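Local coordinates for protein signal recognition particle receptor subunit beta (Mus musculus, PDB 2FH5) that binds GTP as the beta subunit of the signal recognition particle receptor, which helps target nascent secretory proteins to the endoplasmic reticulum membrane, at residues K20-L28 and T35-Y46; Q137-R148 and L168-F177. One frame throughout, in Å; residues are numbered along the deposited sequence.

Contact 1: K20-L28 and T35-Y46; sequences KTLLFVRLL and TQTSITDSSAIY. With MG (magnesium ion), chain C; GTP (guanosine-5'-triphosphate), chain D.
Thr21 and Ser38 meet through one magnesium ion: Thr21 OG1 binds it at 2.1 Å and Ser38 OG at 2.3 Å, while GTP O2G, GTP O2B and two waters complete six ligands. The two hydroxyls lie close as neighbouring ligands, not as a hydrogen-bonded pair. Thr21 has its OG1 anti to the carbonyl carbon (chi1 -58°), which leaves CG2 to pass CG2 of Thr35 at 3.8 Å. Lys20 NZ spans two phosphates, reaching GTP O3G at 2.6 Å and O1B, and Ser38 N donates to GTP O2G almost straight (160°). Thr35 OG1 donates to GTP O2A; a magnesium-bound water donates hydrogen bonds to GTP O2A and Gln36 O. Lys20 and Thr21 end the P-loop (Walker A) and begin the helix after it; 35-46 corresponds to the first switch region and following strand of small GTPases. Farther along, the chemistry turns apolar. The Phe24 ring brings its edge to the Ser43 backbone, and Leu28 CD1 lies over one of its faces; small Ala44 lets the strand lie against both. Leu27 O sits at the Tyr46 ring edge, 3.2 Å from CE1. Outside, Asp60 accepts from Thr21 OG1, Glu207 anchors Tyr46 OH, and Ser38 OG is hydrogen-bonded to another protein's backbone.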
loop_
_atom_site.group_PDB
_atom_site.type_symbol
_atom_site.label_atom_id
_atom_site.label_comp_id
_atom_site.label_asym_id
_atom_site.label_seq_id
_atom_site.Cartn_x
_atom_site.Cartn_y
_atom_site.Cartn_z
ATOM N N LYS B 20 2.614 -3.710 2.450
ATOM C CA LYS B 20 1.430 -3.735 3.306
ATOM C C LYS B 20 0.142 -3.896 2.534
ATOM O O LYS B 20 -0.681 -4.738 2.878
ATOM C CB LYS B 20 1.342 -2.466 4.189
ATOM C CG LYS B 20 2.526 -2.284 5.167
ATOM C CD LYS B 20 2.484 -0.918 5.901
ATOM C CE LYS B 20 2.563 0.278 4.948
ATOM N NZ LYS B 20 3.812 0.316 4.141
ATOM N N THR B 21 -0.029 -3.109 1.475
ATOM C CA THR B 21 -1.253 -3.193 0.716
ATOM C C THR B 21 -1.401 -4.498 -0.036
ATOM O O THR B 21 -2.503 -5.023 -0.096
ATOM C CB THR B 21 -1.384 -2.011 -0.239
ATOM O OG1 THR B 21 -1.350 -0.819 0.534
ATOM C CG2 THR B 21 -2.734 -2.037 -0.964
ATOM N N LEU B 22 -0.312 -5.019 -0.612
ATOM C CA LEU B 22 -0.429 -6.272 -1.336
ATOM C C LEU B 22 -0.766 -7.417 -0.370
ATOM O O LEU B 22 -1.596 -8.249 -0.704
ATOM C CB LEU B 22 0.830 -6.597 -2.125
ATOM C CG LEU B 22 0.575 -7.781 -3.078
ATOM C CD1 LEU B 22 -0.662 -7.516 -3.886
ATOM C CD2 LEU B 22 1.755 -8.015 -4.022
ATOM N N LEU B 23 -0.166 -7.448 0.825
ATOM C CA LEU B 23 -0.490 -8.503 1.793
ATOM C C LEU B 23 -1.956 -8.399 2.151
ATOM O O LEU B 23 -2.662 -9.392 2.209
ATOM C CB LEU B 23 0.322 -8.356 3.077
ATOM C CG LEU B 23 1.765 -8.830 3.049
ATOM C CD1 LEU B 23 2.406 -8.564 4.385
ATOM C CD2 LEU B 23 1.786 -10.311 2.729
ATOM N N PHE B 24 -2.395 -7.173 2.406
ATOM C CA PHE B 24 -3.772 -6.862 2.751
ATOM C C PHE B 24 -4.699 -7.462 1.676
ATOM O O PHE B 24 -5.686 -8.125 2.002
ATOM C CB PHE B 24 -3.885 -5.330 2.832
ATOM C CG PHE B 24 -5.262 -4.792 3.093
ATOM C CD1 PHE B 24 -5.797 -4.783 4.368
ATOM C CD2 PHE B 24 -5.973 -4.160 2.075
ATOM C CE1 PHE B 24 -7.029 -4.135 4.641
ATOM C CE2 PHE B 24 -7.205 -3.512 2.333
ATOM C CZ PHE B 24 -7.724 -3.498 3.614
ATOM N N VAL B 25 -4.365 -7.249 0.405
ATOM C CA VAL B 25 -5.166 -7.763 -0.708
ATOM C C VAL B 25 -5.147 -9.295 -0.752
ATOM O O VAL B 25 -6.179 -9.941 -0.875
ATOM C CB VAL B 25 -4.650 -7.214 -2.072
ATOM C CG1 VAL B 25 -5.352 -7.921 -3.227
ATOM C CG2 VAL B 25 -4.893 -5.715 -2.150
ATOM N N ARG B 26 -3.958 -9.858 -0.671
ATOM C CA ARG B 26 -3.772 -11.297 -0.678
ATOM C C ARG B 26 -4.567 -12.010 0.433
ATOM O O ARG B 26 -5.063 -13.117 0.224
ATOM C CB ARG B 26 -2.296 -11.610 -0.491
ATOM C CG ARG B 26 -1.883 -12.862 -1.152
ATOM C CD ARG B 26 -1.424 -12.507 -2.523
ATOM N NE ARG B 26 -1.849 -13.477 -3.521
ATOM C CZ ARG B 26 -1.457 -13.438 -4.788
ATOM N NH1 ARG B 26 -0.622 -12.477 -5.184
ATOM N NH2 ARG B 26 -1.929 -14.328 -5.658
ATOM N N LEU B 27 -4.672 -11.378 1.605
ATOM C CA LEU B 27 -5.383 -11.955 2.735
ATOM C C LEU B 27 -6.880 -11.913 2.538
ATOM O O LEU B 27 -7.601 -12.803 2.979
ATOM C CB LEU B 27 -5.043 -11.213 4.042
ATOM C CG LEU B 27 -3.693 -11.541 4.685
ATOM C CD1 LEU B 27 -3.367 -10.555 5.776
ATOM C CD2 LEU B 27 -3.728 -12.941 5.247
ATOM N N LEU B 28 -7.340 -10.867 1.873
ATOM C CA LEU B 28 -8.757 -10.662 1.643
ATOM C C LEU B 28 -9.351 -11.299 0.379
ATOM O O LEU B 28 -10.550 -11.540 0.329
ATOM C CB LEU B 28 -9.033 -9.154 1.614
ATOM C CG LEU B 28 -8.813 -8.367 2.902
ATOM C CD1 LEU B 28 -8.773 -6.850 2.654
ATOM C CD2 LEU B 28 -9.933 -8.736 3.845
ATOM N N THR B 35 -0.782 -1.923 -7.324
ATOM C CA THR B 35 -0.965 -0.928 -6.287
ATOM C C THR B 35 -0.055 0.279 -6.526
ATOM O O THR B 35 0.899 0.217 -7.280
ATOM C CB THR B 35 -0.599 -1.536 -4.887
ATOM O OG1 THR B 35 0.727 -2.074 -4.935
ATOM C CG2 THR B 35 -1.538 -2.645 -4.512
ATOM N N GLN B 36 -0.353 1.375 -5.855
ATOM C CA GLN B 36 0.468 2.577 -5.924
ATOM C C GLN B 36 0.661 2.976 -4.462
ATOM O O GLN B 36 -0.038 2.481 -3.568
ATOM C CB GLN B 36 -0.280 3.695 -6.655
ATOM C CG GLN B 36 -0.675 3.375 -8.114
ATOM C CD GLN B 36 0.504 3.234 -9.079
ATOM O OE1 GLN B 36 0.323 2.844 -10.216
ATOM N NE2 GLN B 36 1.710 3.555 -8.623
ATOM N N THR B 37 1.602 3.868 -4.209
ATOM C CA THR B 37 1.812 4.356 -2.863
ATOM C C THR B 37 0.478 4.818 -2.259
ATOM O O THR B 37 -0.262 5.602 -2.869
ATOM C CB THR B 37 2.801 5.524 -2.883
ATOM O OG1 THR B 37 4.035 5.054 -3.425
ATOM C CG2 THR B 37 3.067 6.068 -1.489
ATOM N N SER B 38 0.189 4.321 -1.056
ATOM C CA SER B 38 -1.042 4.634 -0.333
ATOM C C SER B 38 -1.016 6.002 0.315
ATOM O O SER B 38 -0.011 6.370 0.913
ATOM C CB SER B 38 -1.279 3.587 0.763
ATOM O OG SER B 38 -1.537 2.318 0.201
ATOM N N ILE B 39 -2.117 6.747 0.224
ATOM C CA ILE B 39 -2.149 8.054 0.859
ATOM C C ILE B 39 -3.133 8.166 2.039
ATOM O O ILE B 39 -3.135 9.169 2.746
ATOM C CB ILE B 39 -2.357 9.203 -0.181
ATOM C CG1 ILE B 39 -3.777 9.230 -0.700
ATOM C CG2 ILE B 39 -1.434 8.994 -1.379
ATOM C CD1 ILE B 39 -3.940 10.287 -1.778
ATOM N N THR B 40 -3.978 7.158 2.226
ATOM C CA THR B 40 -4.877 7.069 3.391
ATOM C C THR B 40 -4.922 5.600 3.787
ATOM O O THR B 40 -4.433 4.726 3.076
ATOM C CB THR B 40 -6.374 7.479 3.174
ATOM O OG1 THR B 40 -6.924 6.767 2.059
ATOM C CG2 THR B 40 -6.516 8.959 2.994
ATOM N N ASP B 41 -5.536 5.339 4.922
ATOM C CA ASP B 41 -5.683 3.985 5.411
ATOM C C ASP B 41 -6.853 3.330 4.689
ATOM O O ASP B 41 -7.709 4.002 4.138
ATOM C CB ASP B 41 -6.021 4.034 6.885
ATOM C CG ASP B 41 -7.229 4.920 7.151
ATOM O OD1 ASP B 41 -7.082 6.165 7.135
ATOM O OD2 ASP B 41 -8.340 4.378 7.351
ATOM N N SER B 42 -6.867 2.008 4.686
ATOM C CA SER B 42 -7.968 1.256 4.129
ATOM C C SER B 42 -8.230 0.089 5.104
ATOM O O SER B 42 -7.332 -0.400 5.801
ATOM C CB SER B 42 -7.681 0.791 2.678
ATOM O OG SER B 42 -6.415 0.198 2.482
ATOM N N SER B 43 -9.474 -0.339 5.184
ATOM C CA SER B 43 -9.822 -1.388 6.126
ATOM C C SER B 43 -10.879 -2.316 5.546
ATOM O O SER B 43 -11.613 -1.938 4.632
ATOM C CB SER B 43 -10.360 -0.736 7.391
ATOM O OG SER B 43 -11.531 0.001 7.085
ATOM N N ALA B 44 -10.948 -3.526 6.088
ATOM C CA ALA B 44 -11.912 -4.519 5.649
ATOM C C ALA B 44 -11.944 -5.685 6.641
ATOM O O ALA B 44 -10.970 -5.929 7.367
ATOM C CB ALA B 44 -11.549 -5.014 4.280
ATOM N N ILE B 45 -13.054 -6.418 6.650
ATOM C CA ILE B 45 -13.214 -7.530 7.565
ATOM C C ILE B 45 -12.554 -8.821 7.085
ATOM O O ILE B 45 -12.692 -9.219 5.932
ATOM C CB ILE B 45 -14.706 -7.778 7.832
ATOM C CG1 ILE B 45 -15.262 -6.638 8.677
ATOM C CG2 ILE B 45 -14.905 -9.098 8.547
ATOM C CD1 ILE B 45 -16.778 -6.623 8.750
ATOM N N TYR B 46 -11.842 -9.483 7.987
ATOM C CA TYR B 46 -11.169 -10.731 7.657
ATOM C C TYR B 46 -11.731 -11.892 8.502
ATOM O O TYR B 46 -11.668 -11.851 9.727
ATOM C CB TYR B 46 -9.662 -10.576 7.910
ATOM C CG TYR B 46 -8.824 -11.817 7.659
ATOM C CD1 TYR B 46 -8.598 -12.284 6.370
ATOM C CD2 TYR B 46 -8.233 -12.505 8.717
ATOM C CE1 TYR B 46 -7.793 -13.414 6.136
ATOM C CE2 TYR B 46 -7.432 -13.626 8.500
ATOM C CZ TYR B 46 -7.213 -14.077 7.213
ATOM O OH TYR B 46 -6.427 -15.195 7.004
HETATM MG MG MG C . 0.089 0.781 0.619
HETATM P PG GTP D . 3.004 2.206 0.955
HETATM O O1G GTP D . 3.849 3.194 0.310
HETATM O O2G GTP D . 1.568 2.311 0.557
HETATM O O3G GTP D . 3.172 2.262 2.489
HETATM O O3B GTP D . 3.611 0.721 0.317
HETATM P PB GTP D . 3.090 -0.683 0.636
HETATM O O1B GTP D . 3.834 -1.264 1.793
HETATM O O2B GTP D . 1.590 -0.759 0.841
HETATM O O3A GTP D . 3.572 -1.436 -0.688
HETATM P PA GTP D . 2.734 -2.258 -1.738
HETATM O O1A GTP D . 1.884 -3.227 -1.120
HETATM O O2A GTP D . 1.982 -1.325 -2.647
HETATM O "O5'" GTP D . 3.949 -3.004 -2.429
HETATM C "C5'" GTP D . 4.916 -2.224 -3.110
HETATM C "C4'" GTP D . 5.424 -2.999 -4.325
HETATM O "O4'" GTP D . 6.036 -4.244 -3.925
HETATM C "C3'" GTP D . 4.326 -3.407 -5.313
HETATM O "O3'" GTP D . 4.790 -3.279 -6.687
HETATM C "C2'" GTP D . 4.042 -4.833 -4.938
HETATM O "O2'" GTP D . 3.359 -5.614 -5.940
HETATM C "C1'" GTP D . 5.413 -5.374 -4.532
HETATM N N9 GTP D . 5.378 -6.420 -3.525
HETATM C C8 GTP D . 4.646 -6.401 -2.333
HETATM N N7 GTP D . 4.853 -7.522 -1.645
HETATM C C5 GTP D . 5.749 -8.302 -2.406
HETATM C C6 GTP D . 6.344 -9.563 -2.214
HETATM O O6 GTP D . 6.234 -10.342 -1.287
HETATM N N1 GTP D . 7.215 -10.036 -3.233
HETATM C C2 GTP D . 7.491 -9.318 -4.381
HETATM N N2 GTP D . 8.323 -9.856 -5.315
HETATM N N3 GTP D . 6.920 -8.096 -4.555
HETATM C C4 GTP D . 6.060 -7.608 -3.578
HETATM O O HOH W 1 0.324 0.459 -1.430
HETATM O O HOH W 2 -0.129 0.979 2.696
#

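Contact 2: Q137-R148 and L168-F177; sequences QQQLEKELNTLR and LGKKGKEFEF
Phe177 and Phe175 lie against Leu144 of helix 133-150, where the loop that leads into strand 184-188 of the P-loop NTPase sheet folds back over the helix. Leu144 CD1 touches both rings where they meet, 3.5 Å from Phe177 CZ and 3.6 Å from Phe175 CE2; a branched leucine suits a place with two aromatic neighbours. Phe175 CE2 in turn stands over one face of the Phe177 ring. Next to this packing, Glu141 OE2 accepts from Phe177 N and Gln137 NE2 on opposite faces of its carboxylate, while Glu141 CG lies 3.4 Å from Phe177 CD2. Arg148 belongs to the tight part too. With CG between the backbone N and the carbonyl carbon (chi1 53°) and the chain extended to NE, its guanidinium is carried into the loop, where NH1 donates to Leu168 O and Lys170 O, and NH2 to Lys173 O at 2.7 Å. A leucine in its place would probably leave Leu168 O and Lys173 O without these donors, cost Lys170 O one of its two, and untie the loop from the helix.

The solvent side is looser. Lys170, Lys171 and Lys173 direct their CB atoms away from the helix, and Asn145 ND2 comes no closer to Glu174 OE2 than 3.6 Å. Asn145 OD1, by contrast, receives Arg148 NH2 nearly end-on (C=O...donor angle 175°) and takes Phe175 N at 3.1 Å, from above its carbonyl plane, in an N-H...O line of 176°.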
loop_
_atom_site.group_PDB
_atom_site.type_symbol
_atom_site.label_atom_id
_atom_site.label_comp_id
_atom_site.label_asym_id
_atom_site.label_seq_id
_atom_site.Cartn_x
_atom_site.Cartn_y
_atom_site.Cartn_z
ATOM N N GLN B 137 15.904 -10.388 12.503
ATOM C CA GLN B 137 15.735 -10.216 13.938
ATOM C C GLN B 137 17.065 -9.839 14.583
ATOM O O GLN B 137 17.131 -8.923 15.409
ATOM C CB GLN B 137 15.240 -11.487 14.611
ATOM C CG GLN B 137 14.859 -11.194 16.041
ATOM C CD GLN B 137 14.601 -12.422 16.883
ATOM O OE1 GLN B 137 14.026 -13.405 16.420
ATOM N NE2 GLN B 137 15.008 -12.357 18.144
ATOM N N GLN B 138 18.120 -10.548 14.193
ATOM C CA GLN B 138 19.442 -10.290 14.738
ATOM C C GLN B 138 19.899 -8.858 14.448
ATOM O O GLN B 138 20.298 -8.145 15.369
ATOM C CB GLN B 138 20.461 -11.304 14.190
ATOM C CG GLN B 138 21.920 -10.849 14.330
ATOM C CD GLN B 138 22.941 -11.901 13.884
ATOM O OE1 GLN B 138 22.691 -12.676 12.950
ATOM N NE2 GLN B 138 24.106 -11.916 14.544
ATOM N N GLN B 139 19.832 -8.425 13.188
ATOM C CA GLN B 139 20.257 -7.067 12.853
ATOM C C GLN B 139 19.357 -5.990 13.476
ATOM O O GLN B 139 19.826 -4.908 13.833
ATOM C CB GLN B 139 20.334 -6.905 11.343
ATOM C CG GLN B 139 21.403 -7.784 10.718
ATOM C CD GLN B 139 22.784 -7.534 11.329
ATOM O OE1 GLN B 139 23.352 -6.437 11.186
ATOM N NE2 GLN B 139 23.328 -8.548 12.028
ATOM N N LEU B 140 18.071 -6.269 13.628
ATOM C CA LEU B 140 17.210 -5.274 14.256
ATOM C C LEU B 140 17.511 -5.126 15.750
ATOM O O LEU B 140 17.433 -4.017 16.288
ATOM C CB LEU B 140 15.744 -5.629 14.080
ATOM C CG LEU B 140 15.204 -5.249 12.718
ATOM C CD1 LEU B 140 13.870 -5.933 12.545
ATOM C CD2 LEU B 140 15.120 -3.714 12.615
ATOM N N GLU B 141 17.839 -6.232 16.424
ATOM C CA GLU B 141 18.165 -6.153 17.852
ATOM C C GLU B 141 19.440 -5.327 18.015
ATOM O O GLU B 141 19.499 -4.396 18.820
ATOM C CB GLU B 141 18.348 -7.555 18.451
ATOM C CG GLU B 141 17.064 -8.361 18.391
ATOM C CD GLU B 141 17.125 -9.696 19.113
ATOM O OE1 GLU B 141 18.175 -10.371 19.050
ATOM O OE2 GLU B 141 16.104 -10.079 19.725
ATOM N N LYS B 142 20.453 -5.655 17.221
ATOM C CA LYS B 142 21.709 -4.931 17.279
ATOM C C LYS B 142 21.470 -3.432 17.044
ATOM O O LYS B 142 22.059 -2.588 17.705
ATOM C CB LYS B 142 22.669 -5.513 16.240
ATOM C CG LYS B 142 23.883 -4.641 15.924
ATOM C CD LYS B 142 24.788 -5.287 14.865
ATOM C CE LYS B 142 25.979 -4.378 14.524
ATOM N NZ LYS B 142 26.892 -4.964 13.491
ATOM N N GLU B 143 20.579 -3.107 16.117
ATOM C CA GLU B 143 20.277 -1.720 15.784
ATOM C C GLU B 143 19.415 -0.991 16.831
ATOM O O GLU B 143 19.628 0.177 17.117
ATOM C CB GLU B 143 19.586 -1.683 14.425
ATOM C CG GLU B 143 19.507 -0.309 13.813
ATOM C CD GLU B 143 20.859 0.171 13.327
ATOM O OE1 GLU B 143 21.554 -0.615 12.626
ATOM O OE2 GLU B 143 21.210 1.332 13.644
ATOM N N LEU B 144 18.419 -1.662 17.393
ATOM C CA LEU B 144 17.594 -1.007 18.404
ATOM C C LEU B 144 18.484 -0.798 19.637
ATOM O O LEU B 144 18.308 0.145 20.412
ATOM C CB LEU B 144 16.398 -1.891 18.739
ATOM C CG LEU B 144 15.396 -2.088 17.589
ATOM C CD1 LEU B 144 14.477 -3.244 17.886
ATOM C CD2 LEU B 144 14.609 -0.820 17.397
ATOM N N ASN B 145 19.466 -1.679 19.792
ATOM C CA ASN B 145 20.379 -1.582 20.908
ATOM C C ASN B 145 21.156 -0.294 20.881
ATOM O O ASN B 145 21.470 0.251 21.924
ATOM C CB ASN B 145 21.361 -2.748 20.937
ATOM C CG ASN B 145 22.253 -2.690 22.150
ATOM O OD1 ASN B 145 21.776 -2.688 23.295
ATOM N ND2 ASN B 145 23.551 -2.622 21.916
ATOM N N THR B 146 21.491 0.198 19.697
ATOM C CA THR B 146 22.219 1.467 19.626
ATOM C C THR B 146 21.246 2.626 19.708
ATOM O O THR B 146 21.538 3.635 20.330
ATOM C CB THR B 146 23.030 1.616 18.325
ATOM O OG1 THR B 146 24.055 0.623 18.290
ATOM C CG2 THR B 146 23.688 2.979 18.264
ATOM N N LEU B 147 20.080 2.468 19.093
ATOM C CA LEU B 147 19.070 3.524 19.097
ATOM C C LEU B 147 18.576 3.949 20.476
ATOM O O LEU B 147 18.332 5.128 20.687
ATOM C CB LEU B 147 17.852 3.128 18.252
ATOM C CG LEU B 147 17.842 3.469 16.767
ATOM C CD1 LEU B 147 16.587 2.896 16.169
ATOM C CD2 LEU B 147 17.892 4.996 16.565
ATOM N N ARG B 148 18.407 3.016 21.407
ATOM C CA ARG B 148 17.933 3.413 22.725
ATOM C C ARG B 148 18.948 4.280 23.461
ATOM O O ARG B 148 18.625 4.902 24.473
ATOM C CB ARG B 148 17.559 2.188 23.558
ATOM C CG ARG B 148 18.620 1.187 23.626
ATOM C CD ARG B 148 18.204 -0.031 24.436
ATOM N NE ARG B 148 19.381 -0.878 24.639
ATOM C CZ ARG B 148 19.475 -1.820 25.563
ATOM N NH1 ARG B 148 18.457 -2.043 26.373
ATOM N NH2 ARG B 148 20.592 -2.529 25.670
ATOM N N LEU B 168 13.453 0.551 26.260
ATOM C CA LEU B 168 13.581 -0.815 25.760
ATOM C C LEU B 168 14.436 -1.754 26.598
ATOM O O LEU B 168 15.631 -1.537 26.750
ATOM C CB LEU B 168 14.141 -0.797 24.331
ATOM C CG LEU B 168 13.383 -0.116 23.190
ATOM C CD1 LEU B 168 14.107 -0.439 21.893
ATOM C CD2 LEU B 168 11.945 -0.604 23.120
ATOM N N GLY B 169 13.822 -2.809 27.118
ATOM C CA GLY B 169 14.551 -3.786 27.917
ATOM C C GLY B 169 15.318 -3.200 29.089
ATOM O O GLY B 169 14.850 -2.258 29.743
ATOM N N LYS B 170 16.496 -3.753 29.372
ATOM C CA LYS B 170 17.299 -3.244 30.482
ATOM C C LYS B 170 18.518 -2.501 29.960
ATOM O O LYS B 170 19.228 -3.006 29.080
ATOM C CB LYS B 170 17.722 -4.398 31.394
ATOM C CG LYS B 170 16.617 -4.869 32.324
ATOM C CD LYS B 170 16.325 -3.837 33.408
ATOM C CE LYS B 170 15.064 -4.203 34.178
ATOM N NZ LYS B 170 14.996 -5.662 34.467
ATOM N N LYS B 171 18.754 -1.307 30.502
ATOM C CA LYS B 171 19.878 -0.473 30.073
ATOM C C LYS B 171 21.231 -1.193 30.100
ATOM O O LYS B 171 22.060 -1.023 29.196
ATOM C CB LYS B 171 19.960 0.787 30.932
ATOM C CG LYS B 171 20.115 0.518 32.422
ATOM C CD LYS B 171 20.495 1.772 33.193
ATOM C CE LYS B 171 21.931 2.138 32.929
ATOM N NZ LYS B 171 22.226 3.584 33.168
ATOM N N GLY B 172 21.437 -2.010 31.129
ATOM C CA GLY B 172 22.686 -2.729 31.276
ATOM C C GLY B 172 22.886 -3.985 30.455
ATOM O O GLY B 172 23.979 -4.534 30.446
ATOM N N LYS B 173 21.856 -4.469 29.777
ATOM C CA LYS B 173 22.047 -5.659 28.948
ATOM C C LYS B 173 21.679 -5.412 27.478
ATOM O O LYS B 173 20.684 -4.740 27.183
ATOM C CB LYS B 173 21.232 -6.838 29.485
ATOM C CG LYS B 173 21.687 -8.152 28.855
ATOM C CD LYS B 173 20.719 -9.312 29.050
ATOM C CE LYS B 173 21.148 -10.460 28.144
ATOM N NZ LYS B 173 21.396 -9.959 26.735
ATOM N N GLU B 174 22.486 -5.960 26.567
ATOM C CA GLU B 174 22.261 -5.822 25.128
ATOM C C GLU B 174 20.805 -6.136 24.761
ATOM O O GLU B 174 20.292 -7.209 25.080
ATOM C CB GLU B 174 23.209 -6.750 24.361
ATOM C CG GLU B 174 24.686 -6.525 24.695
ATOM C CD GLU B 174 25.330 -5.375 23.917
ATOM O OE1 GLU B 174 25.663 -5.582 22.728
ATOM O OE2 GLU B 174 25.506 -4.270 24.486
ATOM N N PHE B 175 20.151 -5.192 24.085
ATOM C CA PHE B 175 18.750 -5.338 23.688
ATOM C C PHE B 175 18.384 -6.606 22.937
ATOM O O PHE B 175 19.136 -7.069 22.088
ATOM C CB PHE B 175 18.286 -4.171 22.810
ATOM C CG PHE B 175 16.850 -4.299 22.386
ATOM C CD1 PHE B 175 15.829 -3.983 23.271
ATOM C CD2 PHE B 175 16.519 -4.870 21.172
ATOM C CE1 PHE B 175 14.510 -4.245 22.960
ATOM C CE2 PHE B 175 15.187 -5.139 20.859
ATOM C CZ PHE B 175 14.191 -4.826 21.757
ATOM N N GLU B 176 17.204 -7.137 23.248
ATOM C CA GLU B 176 16.674 -8.325 22.585
ATOM C C GLU B 176 15.175 -8.204 22.699
ATOM O O GLU B 176 14.683 -7.681 23.686
ATOM C CB GLU B 176 17.152 -9.616 23.261
ATOM C CG GLU B 176 18.519 -10.071 22.785
ATOM C CD GLU B 176 19.058 -11.260 23.566
ATOM O OE1 GLU B 176 18.491 -12.371 23.467
ATOM O OE2 GLU B 176 20.062 -11.069 24.284
ATOM N N PHE B 177 14.450 -8.669 21.690
ATOM C CA PHE B 177 12.993 -8.591 21.712
ATOM C C PHE B 177 12.348 -9.344 22.874
ATOM O O PHE B 177 11.314 -8.911 23.386
ATOM C CB PHE B 177 12.429 -9.085 20.381
ATOM C CG PHE B 177 12.655 -8.129 19.233
ATOM C CD1 PHE B 177 11.897 -6.963 19.119
ATOM C CD2 PHE B 177 13.633 -8.393 18.267
ATOM C CE1 PHE B 177 12.112 -6.064 18.048
ATOM C CE2 PHE B 177 13.859 -7.510 17.195
ATOM C CZ PHE B 177 13.100 -6.344 17.082
HETATM O O HOH W 3 17.663 -12.842 20.618
#

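Contact 1 and contact 2 lie on opposite sides of the chain's centre, about 31 Å apart between centres, and share no segment. Each joins a helix to chain that follows it, but contact 1 brings in strand 42-47, whereas contact 2 uses an irregular loop and lies farther out, about 18 Å against 13 Å between contact centre and chain centre. In both, apolar side chains at the helix are buried (Phe24, Leu27; Leu144, Phe175, Phe177), while Ile45 of contact 1 and the lysines of contact 2 are exposed. A metal and phosphates organise the polar end of contact 1; in ligand-free contact 2, side chains and backbone bond directly. Another protein chain reaches contact 1; none in the assembly touches contact 2.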